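Local atomic coordinates of D-alanyl-D-alanine carboxypeptidase (Streptococcus pneumoniae R6, PDB entry 1XP4), a protein that probably removes the terminal D-alanine from peptidoglycan precursor peptides as a serine-type D-Ala-D-Ala carboxypeptidase, and so acts in cell wall synthesis. Residues I306-E311 against V372-I377; I283-D288 against P310-L315; E80-P85 against S104-A109; A108-A113 against N143-N148; T248-A253 against T265-L270. All coordinates share one frame; numbering follows the deposited sequence.

Contact 1: I306-E311 against V372-I377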
# COMPACT_ATOMS: atom_id res chain seq x y z
N ILE A 306 32.24 5.24 16.35
CA ILE A 306 31.74 4.00 15.86
C ILE A 306 30.27 4.21 15.65
O ILE A 306 29.52 4.73 16.46
CB ILE A 306 32.03 2.86 16.84
CG1 ILE A 306 33.53 2.71 17.02
CG2 ILE A 306 31.52 1.54 16.24
CD1 ILE A 306 34.11 1.54 16.20
N ALA A 307 30.03 3.98 14.36
CA ALA A 307 28.69 4.04 13.85
C ALA A 307 28.24 2.60 13.69
O ALA A 307 28.74 1.87 12.89
CB ALA A 307 28.77 4.68 12.46
N VAL A 308 27.10 2.68 14.37
CA VAL A 308 26.44 1.51 14.89
C VAL A 308 24.98 1.43 14.47
O VAL A 308 24.35 2.44 14.16
CB VAL A 308 26.54 1.53 16.43
CG1 VAL A 308 25.51 0.63 17.04
CG2 VAL A 308 27.93 1.12 16.87
N ALA A 309 24.44 0.22 14.46
CA ALA A 309 23.01 0.01 14.14
C ALA A 309 22.14 0.28 15.36
O ALA A 309 22.44 -0.18 16.45
CB ALA A 309 22.86 -1.43 13.68
N PRO A 310 21.07 1.11 15.26
CA PRO A 310 20.48 1.17 16.58
C PRO A 310 19.03 0.66 16.50
O PRO A 310 18.08 1.15 17.10
CB PRO A 310 20.35 2.67 16.84
CG PRO A 310 19.90 3.28 15.50
CD PRO A 310 20.54 2.24 14.47
N GLU A 311 18.95 -0.40 15.70
CA GLU A 311 17.82 -1.33 15.63
C GLU A 311 18.37 -2.51 14.84
O GLU A 311 19.43 -2.44 14.28
CB GLU A 311 16.65 -0.72 14.88
CG GLU A 311 15.99 0.41 15.68
CD GLU A 311 14.77 0.97 14.95
OE1 GLU A 311 14.57 0.65 13.79
OE2 GLU A 311 13.99 1.68 15.59
N VAL A 372 23.99 4.98 13.28
CA VAL A 372 24.12 5.98 14.31
C VAL A 372 25.47 6.05 15.03
O VAL A 372 26.22 5.08 15.08
CB VAL A 372 22.99 5.76 15.34
CG1 VAL A 372 23.31 6.42 16.64
CG2 VAL A 372 21.69 6.28 14.76
N ALA A 373 25.77 7.23 15.58
CA ALA A 373 27.00 7.45 16.33
C ALA A 373 26.77 6.91 17.74
O ALA A 373 25.78 7.27 18.38
CB ALA A 373 27.30 8.94 16.40
N ASP A 374 27.66 6.06 18.24
CA ASP A 374 27.44 5.51 19.57
C ASP A 374 28.37 6.08 20.64
O ASP A 374 28.85 5.37 21.51
CB ASP A 374 27.51 3.98 19.53
CG ASP A 374 28.91 3.45 19.69
OD1 ASP A 374 29.86 4.09 19.20
OD2 ASP A 374 29.05 2.37 20.30
N LYS A 375 28.59 7.39 20.57
CA LYS A 375 29.47 8.10 21.49
C LYS A 375 29.40 9.57 21.11
O LYS A 375 29.03 9.90 19.98
CB LYS A 375 30.90 7.57 21.32
CG LYS A 375 32.00 8.21 22.15
CD LYS A 375 33.31 7.50 21.83
CE LYS A 375 34.51 8.05 22.58
NZ LYS A 375 35.64 7.08 22.56
N LYS A 376 29.73 10.46 22.04
CA LYS A 376 29.71 11.89 21.75
C LYS A 376 31.15 12.34 21.50
O LYS A 376 32.08 11.74 22.02
CB LYS A 376 29.12 12.64 22.95
CG LYS A 376 29.20 14.16 22.87
CD LYS A 376 28.65 14.79 24.14
CE LYS A 376 28.78 16.31 24.16
NZ LYS A 376 28.19 16.89 25.40
N ILE A 377 31.33 13.38 20.69
CA ILE A 377 32.67 13.88 20.40
C ILE A 377 32.86 15.35 20.81
O ILE A 377 31.93 16.15 20.74
CB ILE A 377 33.00 13.73 18.90
CG1 ILE A 377 32.65 12.31 18.44
CG2 ILE A 377 34.48 13.99 18.67
CD1 ILE A 377 33.47 11.22 19.10

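Contact 2: I283-D288 against P310-L315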
# COMPACT_ATOMS: atom_id res chain seq x y z
N ILE A 283 21.77 -9.23 9.28
CA ILE A 283 23.18 -8.98 8.97
C ILE A 283 23.90 -8.16 10.04
O ILE A 283 25.09 -8.38 10.28
CB ILE A 283 23.35 -8.25 7.62
CG1 ILE A 283 22.59 -6.92 7.63
CG2 ILE A 283 22.89 -9.15 6.49
CD1 ILE A 283 22.87 -6.03 6.43
N VAL A 284 23.20 -7.23 10.66
CA VAL A 284 23.80 -6.41 11.71
C VAL A 284 22.89 -6.40 12.93
O VAL A 284 21.67 -6.32 12.81
CB VAL A 284 24.04 -4.95 11.24
CG1 VAL A 284 24.75 -4.16 12.33
CG2 VAL A 284 24.86 -4.95 9.97
N GLN A 285 23.51 -6.50 14.09
CA GLN A 285 22.81 -6.53 15.36
C GLN A 285 22.79 -5.12 15.93
O GLN A 285 23.74 -4.36 15.78
CB GLN A 285 23.55 -7.45 16.32
CG GLN A 285 22.68 -8.31 17.20
CD GLN A 285 22.87 -9.78 16.90
OE1 GLN A 285 23.90 -10.19 16.35
NE2 GLN A 285 21.88 -10.60 17.26
N GLN A 286 21.70 -4.78 16.60
CA GLN A 286 21.58 -3.47 17.21
C GLN A 286 22.75 -3.26 18.15
O GLN A 286 23.12 -4.16 18.90
CB GLN A 286 20.27 -3.37 17.98
CG GLN A 286 20.16 -2.15 18.86
CD GLN A 286 18.88 -2.15 19.65
OE1 GLN A 286 18.60 -3.09 20.39
NE2 GLN A 286 18.09 -1.09 19.49
N GLY A 287 23.34 -2.06 18.11
CA GLY A 287 24.47 -1.74 18.96
C GLY A 287 25.81 -2.04 18.32
O GLY A 287 26.84 -1.49 18.72
N ASP A 288 25.80 -2.91 17.32
CA ASP A 288 27.03 -3.28 16.64
C ASP A 288 27.38 -2.43 15.42
O ASP A 288 26.71 -1.46 15.09
CB ASP A 288 26.97 -4.75 16.23
CG ASP A 288 26.97 -5.68 17.42
OD1 ASP A 288 27.17 -5.20 18.55
OD2 ASP A 288 26.77 -6.90 17.23
N PRO A 310 21.07 1.11 15.26
CA PRO A 310 20.48 1.17 16.58
C PRO A 310 19.03 0.66 16.50
O PRO A 310 18.08 1.15 17.10
CB PRO A 310 20.35 2.67 16.84
CG PRO A 310 19.90 3.28 15.50
CD PRO A 310 20.54 2.24 14.47
N GLU A 311 18.95 -0.40 15.70
CA GLU A 311 17.82 -1.33 15.63
C GLU A 311 18.37 -2.51 14.84
O GLU A 311 19.43 -2.44 14.28
CB GLU A 311 16.65 -0.72 14.88
CG GLU A 311 15.99 0.41 15.68
CD GLU A 311 14.77 0.97 14.95
OE1 GLU A 311 14.57 0.65 13.79
OE2 GLU A 311 13.99 1.68 15.59
N ASP A 312 17.63 -3.63 14.82
CA ASP A 312 18.24 -4.77 14.12
C ASP A 312 18.05 -4.62 12.58
O ASP A 312 16.96 -4.33 12.10
CB ASP A 312 17.55 -6.06 14.64
CG ASP A 312 18.25 -6.70 15.86
OD1 ASP A 312 19.34 -6.27 16.19
OD2 ASP A 312 17.72 -7.63 16.46
N ILE A 313 19.08 -4.89 11.79
CA ILE A 313 18.99 -4.77 10.35
C ILE A 313 18.90 -6.12 9.66
O ILE A 313 19.72 -7.01 9.88
CB ILE A 313 20.19 -3.99 9.79
CG1 ILE A 313 20.21 -2.58 10.41
CG2 ILE A 313 20.11 -3.89 8.27
CD1 ILE A 313 21.35 -1.70 9.92
N TYR A 314 17.87 -6.26 8.82
CA TYR A 314 17.64 -7.48 8.05
C TYR A 314 17.59 -7.14 6.56
O TYR A 314 17.35 -5.99 6.18
CB TYR A 314 16.30 -8.14 8.44
CG TYR A 314 16.24 -8.70 9.84
CD1 TYR A 314 16.08 -7.86 10.94
CD2 TYR A 314 16.34 -10.07 10.07
CE1 TYR A 314 16.00 -8.37 12.24
CE2 TYR A 314 16.26 -10.60 11.36
CZ TYR A 314 16.10 -9.74 12.44
OH TYR A 314 16.01 -10.26 13.71
N LEU A 315 17.83 -8.15 5.73
CA LEU A 315 17.80 -8.00 4.28
C LEU A 315 17.05 -9.18 3.68
O LEU A 315 17.04 -10.27 4.26
CB LEU A 315 19.21 -8.00 3.70
CG LEU A 315 20.23 -6.97 4.16
CD1 LEU A 315 21.50 -7.23 3.42
CD2 LEU A 315 19.75 -5.56 3.90

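Contact 3: E80-P85 against S104-A109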
# COMPACT_ATOMS: atom_id res chain seq x y z
N GLU A 80 -26.68 -1.69 -8.50
CA GLU A 80 -26.07 -2.88 -7.97
C GLU A 80 -24.59 -2.53 -7.90
O GLU A 80 -23.76 -2.97 -8.71
CB GLU A 80 -26.38 -4.07 -8.88
CG GLU A 80 -27.89 -4.34 -8.98
CD GLU A 80 -28.60 -4.29 -7.62
OE1 GLU A 80 -28.49 -3.25 -6.93
OE2 GLU A 80 -29.26 -5.27 -7.24
N ALA A 81 -24.31 -1.66 -6.94
CA ALA A 81 -22.99 -1.16 -6.63
C ALA A 81 -22.91 -1.40 -5.13
O ALA A 81 -23.78 -0.96 -4.38
CB ALA A 81 -22.91 0.35 -6.92
N SER A 82 -21.88 -2.11 -4.70
CA SER A 82 -21.73 -2.41 -3.28
C SER A 82 -21.86 -1.14 -2.45
O SER A 82 -21.04 -0.23 -2.52
CB SER A 82 -20.40 -3.13 -3.02
OG SER A 82 -19.35 -2.57 -3.78
N ASN A 83 -22.94 -1.10 -1.67
CA ASN A 83 -23.23 0.03 -0.81
C ASN A 83 -23.96 -0.45 0.43
O ASN A 83 -24.17 -1.65 0.61
CB ASN A 83 -24.11 1.05 -1.53
CG ASN A 83 -23.33 2.24 -2.04
OD1 ASN A 83 -22.56 2.86 -1.30
ND2 ASN A 83 -23.56 2.60 -3.30
N ILE A 84 -24.35 0.50 1.26
CA ILE A 84 -25.06 0.21 2.49
C ILE A 84 -26.06 1.34 2.69
O ILE A 84 -25.87 2.44 2.18
CB ILE A 84 -24.09 0.15 3.70
CG1 ILE A 84 -23.41 1.51 3.89
CG2 ILE A 84 -23.03 -0.90 3.45
CD1 ILE A 84 -22.41 1.53 5.02
N PRO A 85 -27.16 1.08 3.41
CA PRO A 85 -28.16 2.12 3.63
C PRO A 85 -27.56 3.37 4.25
O PRO A 85 -26.75 3.28 5.16
CB PRO A 85 -29.15 1.44 4.58
CG PRO A 85 -29.03 -0.02 4.20
CD PRO A 85 -27.55 -0.19 4.05
N SER A 104 -16.50 -1.50 0.86
CA SER A 104 -16.36 -0.98 -0.48
C SER A 104 -17.59 -0.16 -0.90
O SER A 104 -17.93 -0.08 -2.08
CB SER A 104 -16.14 -2.13 -1.47
OG SER A 104 -15.70 -1.65 -2.74
N ALA A 105 -18.25 0.45 0.08
CA ALA A 105 -19.43 1.29 -0.20
C ALA A 105 -19.02 2.46 -1.09
O ALA A 105 -18.20 3.30 -0.70
CB ALA A 105 -20.01 1.81 1.11
N ASN A 106 -19.60 2.53 -2.29
CA ASN A 106 -19.27 3.61 -3.22
C ASN A 106 -19.77 4.99 -2.79
O ASN A 106 -19.10 5.99 -3.01
CB ASN A 106 -19.79 3.28 -4.62
CG ASN A 106 -19.14 2.03 -5.21
OD1 ASN A 106 -17.92 1.97 -5.35
ND2 ASN A 106 -19.95 1.04 -5.55
N SER A 107 -20.95 5.04 -2.17
CA SER A 107 -21.47 6.32 -1.71
C SER A 107 -20.61 6.85 -0.58
O SER A 107 -20.57 8.05 -0.33
CB SER A 107 -22.91 6.18 -1.28
OG SER A 107 -23.73 6.06 -2.43
N ALA A 108 -19.92 5.95 0.11
CA ALA A 108 -19.02 6.37 1.18
C ALA A 108 -17.84 7.10 0.50
O ALA A 108 -17.45 8.20 0.91
CB ALA A 108 -18.51 5.16 1.94
N ALA A 109 -17.29 6.49 -0.54
CA ALA A 109 -16.18 7.07 -1.28
C ALA A 109 -16.55 8.42 -1.87
O ALA A 109 -15.87 9.43 -1.61
CB ALA A 109 -15.73 6.13 -2.40

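Contact 4: A108-A113 against N143-N148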
# COMPACT_ATOMS: atom_id res chain seq x y z
N ALA A 108 -19.92 5.95 0.11
CA ALA A 108 -19.02 6.37 1.18
C ALA A 108 -17.84 7.10 0.50
O ALA A 108 -17.45 8.20 0.91
CB ALA A 108 -18.51 5.16 1.94
N ALA A 109 -17.29 6.49 -0.54
CA ALA A 109 -16.18 7.07 -1.28
C ALA A 109 -16.55 8.42 -1.87
O ALA A 109 -15.87 9.43 -1.61
CB ALA A 109 -15.73 6.13 -2.40
N ILE A 110 -17.62 8.45 -2.65
CA ILE A 110 -18.06 9.68 -3.29
C ILE A 110 -18.27 10.77 -2.25
O ILE A 110 -17.73 11.87 -2.38
CB ILE A 110 -19.37 9.46 -4.06
CG1 ILE A 110 -19.16 8.41 -5.15
CG2 ILE A 110 -19.84 10.77 -4.68
CD1 ILE A 110 -20.40 8.08 -5.95
N ALA A 111 -19.04 10.46 -1.21
CA ALA A 111 -19.30 11.44 -0.16
C ALA A 111 -17.99 12.07 0.35
O ALA A 111 -17.88 13.30 0.42
CB ALA A 111 -20.05 10.78 0.99
N LEU A 112 -17.02 11.24 0.72
CA LEU A 112 -15.75 11.75 1.21
C LEU A 112 -15.08 12.68 0.20
O LEU A 112 -14.52 13.72 0.56
CB LEU A 112 -14.81 10.58 1.53
CG LEU A 112 -15.13 9.77 2.79
CD1 LEU A 112 -14.33 8.47 2.81
CD2 LEU A 112 -14.84 10.62 4.01
N ALA A 113 -15.15 12.30 -1.07
CA ALA A 113 -14.56 13.07 -2.16
C ALA A 113 -15.18 14.46 -2.29
O ALA A 113 -14.45 15.46 -2.42
CB ALA A 113 -14.69 12.30 -3.47
N ASN A 143 -13.04 8.28 -12.00
CA ASN A 143 -13.88 8.36 -10.81
C ASN A 143 -13.15 7.90 -9.56
O ASN A 143 -12.06 7.34 -9.63
CB ASN A 143 -15.20 7.58 -10.98
CG ASN A 143 -15.01 6.17 -11.51
OD1 ASN A 143 -14.35 5.34 -10.89
ND2 ASN A 143 -15.59 5.91 -12.67
N THR A 144 -13.77 8.16 -8.42
CA THR A 144 -13.19 7.82 -7.13
C THR A 144 -13.59 6.47 -6.59
O THR A 144 -13.08 6.06 -5.55
CB THR A 144 -13.59 8.84 -6.08
OG1 THR A 144 -15.00 8.72 -5.83
CG2 THR A 144 -13.30 10.24 -6.56
N THR A 145 -14.49 5.78 -7.26
CA THR A 145 -14.97 4.50 -6.76
C THR A 145 -14.37 3.26 -7.40
O THR A 145 -14.00 2.32 -6.71
CB THR A 145 -16.50 4.41 -6.88
OG1 THR A 145 -16.87 4.53 -8.26
CG2 THR A 145 -17.15 5.54 -6.10
N GLY A 146 -14.29 3.24 -8.73
CA GLY A 146 -13.76 2.08 -9.40
C GLY A 146 -14.86 1.45 -10.23
O GLY A 146 -14.63 0.51 -10.98
N LEU A 147 -16.08 1.97 -10.08
CA LEU A 147 -17.21 1.47 -10.84
C LEU A 147 -16.99 1.85 -12.31
O LEU A 147 -16.08 2.61 -12.66
CB LEU A 147 -18.51 2.15 -10.39
CG LEU A 147 -19.02 2.08 -8.96
CD1 LEU A 147 -19.85 3.33 -8.68
CD2 LEU A 147 -19.85 0.84 -8.77
N ASN A 148 -17.85 1.31 -13.18
CA ASN A 148 -17.78 1.63 -14.58
C ASN A 148 -18.70 2.85 -14.73
O ASN A 148 -19.67 2.97 -13.98
CB ASN A 148 -18.29 0.45 -15.40
CG ASN A 148 -18.20 0.70 -16.89
OD1 ASN A 148 -19.09 1.31 -17.48
ND2 ASN A 148 -17.12 0.23 -17.50

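Contact 5: T248-A253 against T265-L270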
# COMPACT_ATOMS: atom_id res chain seq x y z
N THR A 248 0.68 -7.54 -1.79
CA THR A 248 0.25 -8.40 -2.88
C THR A 248 -0.80 -7.76 -3.78
O THR A 248 -1.77 -7.16 -3.29
CB THR A 248 -0.30 -9.73 -2.29
OG1 THR A 248 0.78 -10.65 -2.13
CG2 THR A 248 -1.38 -10.34 -3.17
N VAL A 249 -0.59 -7.87 -5.08
CA VAL A 249 -1.60 -7.39 -6.00
C VAL A 249 -1.92 -8.48 -7.01
O VAL A 249 -1.13 -8.88 -7.82
CB VAL A 249 -0.99 -6.18 -6.67
CG1 VAL A 249 -2.01 -5.54 -7.58
CG2 VAL A 249 -0.54 -5.17 -5.63
N VAL A 250 -3.14 -9.04 -6.90
CA VAL A 250 -3.61 -10.04 -7.86
C VAL A 250 -4.81 -9.42 -8.63
O VAL A 250 -5.88 -9.27 -8.09
CB VAL A 250 -4.10 -11.25 -7.03
CG1 VAL A 250 -5.12 -12.10 -7.82
CG2 VAL A 250 -2.97 -12.16 -6.59
N LEU A 251 -4.63 -9.04 -9.93
CA LEU A 251 -5.82 -8.46 -10.63
C LEU A 251 -6.13 -9.00 -12.01
O LEU A 251 -6.18 -8.27 -12.99
CB LEU A 251 -5.72 -6.95 -10.85
CG LEU A 251 -4.46 -6.27 -10.37
CD1 LEU A 251 -3.75 -5.53 -11.49
CD2 LEU A 251 -4.79 -5.20 -9.35
N ASN A 252 -6.25 -10.32 -12.08
CA ASN A 252 -7.44 -10.80 -12.70
C ASN A 252 -7.51 -12.30 -12.53
O ASN A 252 -7.04 -13.07 -13.36
CB ASN A 252 -7.35 -10.48 -14.16
CG ASN A 252 -8.75 -10.50 -14.69
OD1 ASN A 252 -9.10 -9.76 -15.63
ND2 ASN A 252 -9.60 -11.27 -14.02
N ALA A 253 -8.03 -12.75 -11.35
CA ALA A 253 -7.81 -14.10 -10.93
C ALA A 253 -8.64 -14.96 -11.80
O ALA A 253 -9.74 -14.60 -12.13
CB ALA A 253 -8.23 -14.27 -9.48
N THR A 265 -7.31 -17.49 -2.75
CA THR A 265 -6.62 -18.76 -2.91
C THR A 265 -5.34 -18.48 -3.70
O THR A 265 -4.26 -18.98 -3.37
CB THR A 265 -7.47 -19.77 -3.71
OG1 THR A 265 -8.75 -19.92 -3.09
CG2 THR A 265 -6.77 -21.12 -3.77
N ALA A 266 -5.49 -17.68 -4.75
CA ALA A 266 -4.39 -17.29 -5.61
C ALA A 266 -3.36 -16.50 -4.82
O ALA A 266 -2.16 -16.67 -5.02
CB ALA A 266 -4.90 -16.46 -6.77
N THR A 267 -3.83 -15.64 -3.93
CA THR A 267 -2.95 -14.83 -3.09
C THR A 267 -2.24 -15.75 -2.11
O THR A 267 -1.03 -15.67 -1.93
CB THR A 267 -3.71 -13.76 -2.27
OG1 THR A 267 -4.33 -12.82 -3.15
CG2 THR A 267 -2.75 -13.02 -1.34
N SER A 268 -3.01 -16.62 -1.47
CA SER A 268 -2.43 -17.56 -0.53
C SER A 268 -1.38 -18.38 -1.28
O SER A 268 -0.34 -18.73 -0.74
CB SER A 268 -3.51 -18.48 0.04
OG SER A 268 -2.98 -19.26 1.10
N SER A 269 -1.66 -18.65 -2.55
CA SER A 269 -0.74 -19.42 -3.38
C SER A 269 0.55 -18.64 -3.61
O SER A 269 1.65 -19.19 -3.56
CB SER A 269 -1.38 -19.74 -4.71
OG SER A 269 -0.47 -20.45 -5.53
N LEU A 270 0.39 -17.34 -3.87
CA LEU A 270 1.52 -16.46 -4.12
C LEU A 270 2.41 -16.34 -2.89
O LEU A 270 3.63 -16.23 -3.01
CB LEU A 270 1.01 -15.07 -4.54
CG LEU A 270 1.99 -13.90 -4.70
CD1 LEU A 270 3.23 -14.31 -5.47
CD2 LEU A 270 1.28 -12.75 -5.39

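Contact 1: I306-E311 against V372-I377
Val308 and Val372 form a hydrogen-bonded antiparallel pair that joins strand 307-308 to the end of strand 368-373. Val308 N donates to Val372 O at 2.7 Å, nearly straight at 168°. Val372 N returns a bond to Val308 O, more bent at 140°. A third backbone bond follows where the second strand ends: Asp374 N meets Ile306 O at 2.9 Å. Between these bonds lies the non-hydrogen-bonded pair of Ala307 and Ala373. Their small methyl groups share one face of the sheet, and Ala373 also packs on Val305 and Leu340.

The other face carries Val308 and Val372. Apolar contact there is made by Pro310, whose CG lies 3.6 Å from CG2 of Val372. The two side chains cross at about a right angle. The CG2 branch of Val372 lies beside its own backbone N, opposite the carbonyl carbon, and this turns it to the proline ring. On the same face Val308 CG2 lies 3.8 Å from Asp374 CG, so a methyl group packs on the carboxylate.

The backbone around the pair is tied further. Ala309 bonds to Gly287 and Asp288, and Ala373 to Gly343 and Thr344. Strand 307-308 is an edge of a three-stranded antiparallel sheet in the C-terminal domain, away from the predicted active site. Across this short join the polar hold comes from main-chain amides and carbonyls, while the side chains add apolar packing.

Contact 2: I283-D288 against P310-L315
Asp312 OD1 takes the backbone N-H of Gln286 at 2.8 Å. The amide meets the oxygen nearly along its C-O bond, with an angle of 156° at the hydrogen. Asp312 OD1 also lies 3.5 Å from Gln286 CB. OD2, the other oxygen, makes a long, weak ion pair with Lys282. The carboxylate thus meets the turn firmly and strand 278-284 only weakly.

That turn is a type II beta turn from Gln285 to Asp288. Gly287 sits in it with a positive phi, a conformation that suits glycine. Gln286 starts from the turn and extends over the other segment, its CG opposite the backbone N (chi1 169°). CB and CG pass over the backbone of Pro310 and Glu311. At the end NE2 gives a weak hydrogen bond to Pro310 O.

Strands 278-284 and 313-318 form a two-stranded antiparallel ribbon in the C-terminal domain. Ile313 N donates to Val284 O, and Ile283 N donates to Ile313 O at 3.1 Å. Ile283 and Val284 both face Ile313, which is a classic beta bulge.

Ile283 carries the apolar contact. Its CG1 stands between the backbone N and the carbonyl carbon (chi1 59°), and Ile283 CD1 comes to 3.5 Å from Leu315 CD1. The two side chains cross at about a right angle. Ile283 CD1 also lies 3.9 Å from Ile313 CG2. Phe369 of strand 368-373 packs on Ile313 and Leu315, and Leu349 of strand 345-350 on Val284 and Ile313.

Contact 3: E80-P85 against S104-A109
Ser104, the predicted active-site serine of the second motif, meets Ser82 through its carbonyl. Ser82 OG gives a weak hydrogen bond to Ser104 O at 3.3 Å. The side chain of Ser104 is used otherwise: OG bonds to Ser41, and more weakly to Lys44, to Lys224 and to a bound sulfate ion. Ser104 has a positive phi of 60° and ends the helical run of 93-103.

Ala105 is the N-cap residue of helix 106-117. Ala105 CA lies 3.2 Å from Ser82 O in a CA-H...O contact. Ala105 CB lies beside Asn83 OD1 and 4.4 Å from Ile84 CG1.

Asn106 begins the helix. Asn106 N donates to Ser82 O at 3.1 Å, so this carbonyl takes up one amide of the first turn. The side-chain ND2 of Asn106 lies beside Ala81 CB, while OD1 accepts from Lys44 NZ.

Ser107 N donates to Asn83 OD1 at 2.8 Å. The bond is nearly straight at 165° and lies in the plane of the amide carbonyl, on a lone pair. Ser107 CB packs beside Asn83 OD1 as well. The hydroxyl of Ser107 is bonded to Pro72 O.

Two backbone amides at the helix start are thus held by the 80-85 loop, one by a main-chain oxygen and one by a side-chain oxygen. Ser104 and Asn106 probably form the SxN motif of the penicillin-binding protein fold. This is consistent with the loop acting as a second shell that steadies the backbone carrying Ser104 and Asn106 beside Lys44.

Contact 4: A108-A113 against N143-N148
Thr145 CG2 lies 3.6 Å from Ile110 CG1, the closest approach between segments 108-113 and 143-148. The methyl meets the isoleucine branch at a slant. Ala109 CB stands 4.0 Å from Thr145 CG2. One helix turn on, Ala113 CB touches Thr144 CG2, also at 4.0 Å. No hydrogen bond crosses; the helix offers apolar groups to the methyls of two threonines. Both threonines hold their methyl opposite the carbonyl carbon, and their hydroxyl lies between N and the carbonyl carbon (chi1 67° and 61°).

Helix 106-117 begins at what is probably the SxN motif of the penicillin-binding fold, and it packs close to the predicted active site. The methyl of Ala109 packs against the side chain of Lys44, and Thr145 O accepts a hydrogen bond from Lys44 NZ. Thr144 O is bonded to Thr47 OG1.

The threonine hydroxyls have partners away from helix 106-117. Thr144 OG1 bonds to Glu120 of helix 120-133. Thr145 OG1 accepts from Leu147 N at 3.2 Å, an ST turn. Asn143 OD1 accepts from Gly146 N at 3.0 Å, an Asx motif, with the donor tilted 32° from the carbonyl plane. Asn143 ND2 gives a weak bond to Leu147 O and another bond to Asn149 OD1. Farther out, Asn143 O bonds to Asn166 ND2. Phe123 of helix 120-133 packs on both Ala113 and Thr144.

Contact 5: T248-A253 against T265-L270
Thr248 and Thr267 meet methyl to methyl, Thr248 CG2 to Thr267 CG2 at 3.5 Å, in the tightest part of this contact. The two side chains slant past each other. Each threonine holds its methyl opposite the backbone N, beside the carbonyl carbon. Thr267 OG1 is not used across the contact for hydrogen bonding, since it bonds to Arg263 O one helix turn earlier. Thr267 OG1 does lie 3.8 Å from Val250 CG2. Leu270 reaches toward Thr248 tip to tip, with Leu270 CD2 3.9 Å from Thr248 OG1. Its CG stands opposite the backbone N (chi1 173°), which carries the branched end toward the strand.

Val250 meets Ala266 and Leu270 more loosely. Val250 CG1 lies 4.5 Å from Ala266 CB, and Val250 CG2 is equally far from Leu270 CD2. The chain then turns a corner at Asn252. On the far side of the helix, Thr265 is exposed, and Ser268 and Ser269 are partly exposed. Ser268 OG bonds to Arg217 and Thr265 OG1 to Asn259, so the hydroxyls of Thr265 and Ser268 have partners away from the strand.

No hydrogen bond joins the segments 248-253 and 265-270. The strand's backbone is tied to its neighbours instead: Thr248 to Gly237, Val250 to Phe235 and Val249 to Ile18. Val249 points to the opposite face and packs on helix 170-183. The axes of strand 248-251 and helix 265-270 approach to 9.1 Å at 138°. Such helix-on-sheet packing, with helices on both faces of a five-stranded antiparallel sheet, is typical of the penicillin-binding protein and beta-lactamase fold.

In the fold
Along the chain the contacts open in the order 3, 4, 5, 2, 1. Contacts 3 and 4 share helix 106-117, with centres 9 Å apart. Contact 3 holds Ser104 of the predicted active site, and contact 4 packs beside it. Contact 5 lies about 24 Å from each, centre to centre, on the five-stranded sheet. Helix 262-277 of contact 5 runs directly into strand 278-284 of contact 2, and so leads from the catalytic domain to the C-terminal one. Contacts 1 and 2 are 12 Å apart by centres and share Pro310 and Glu311. Contact 1 is 52 Å from contact 3, centre to centre, so the C-terminal sheets stand well away from the predicted active site.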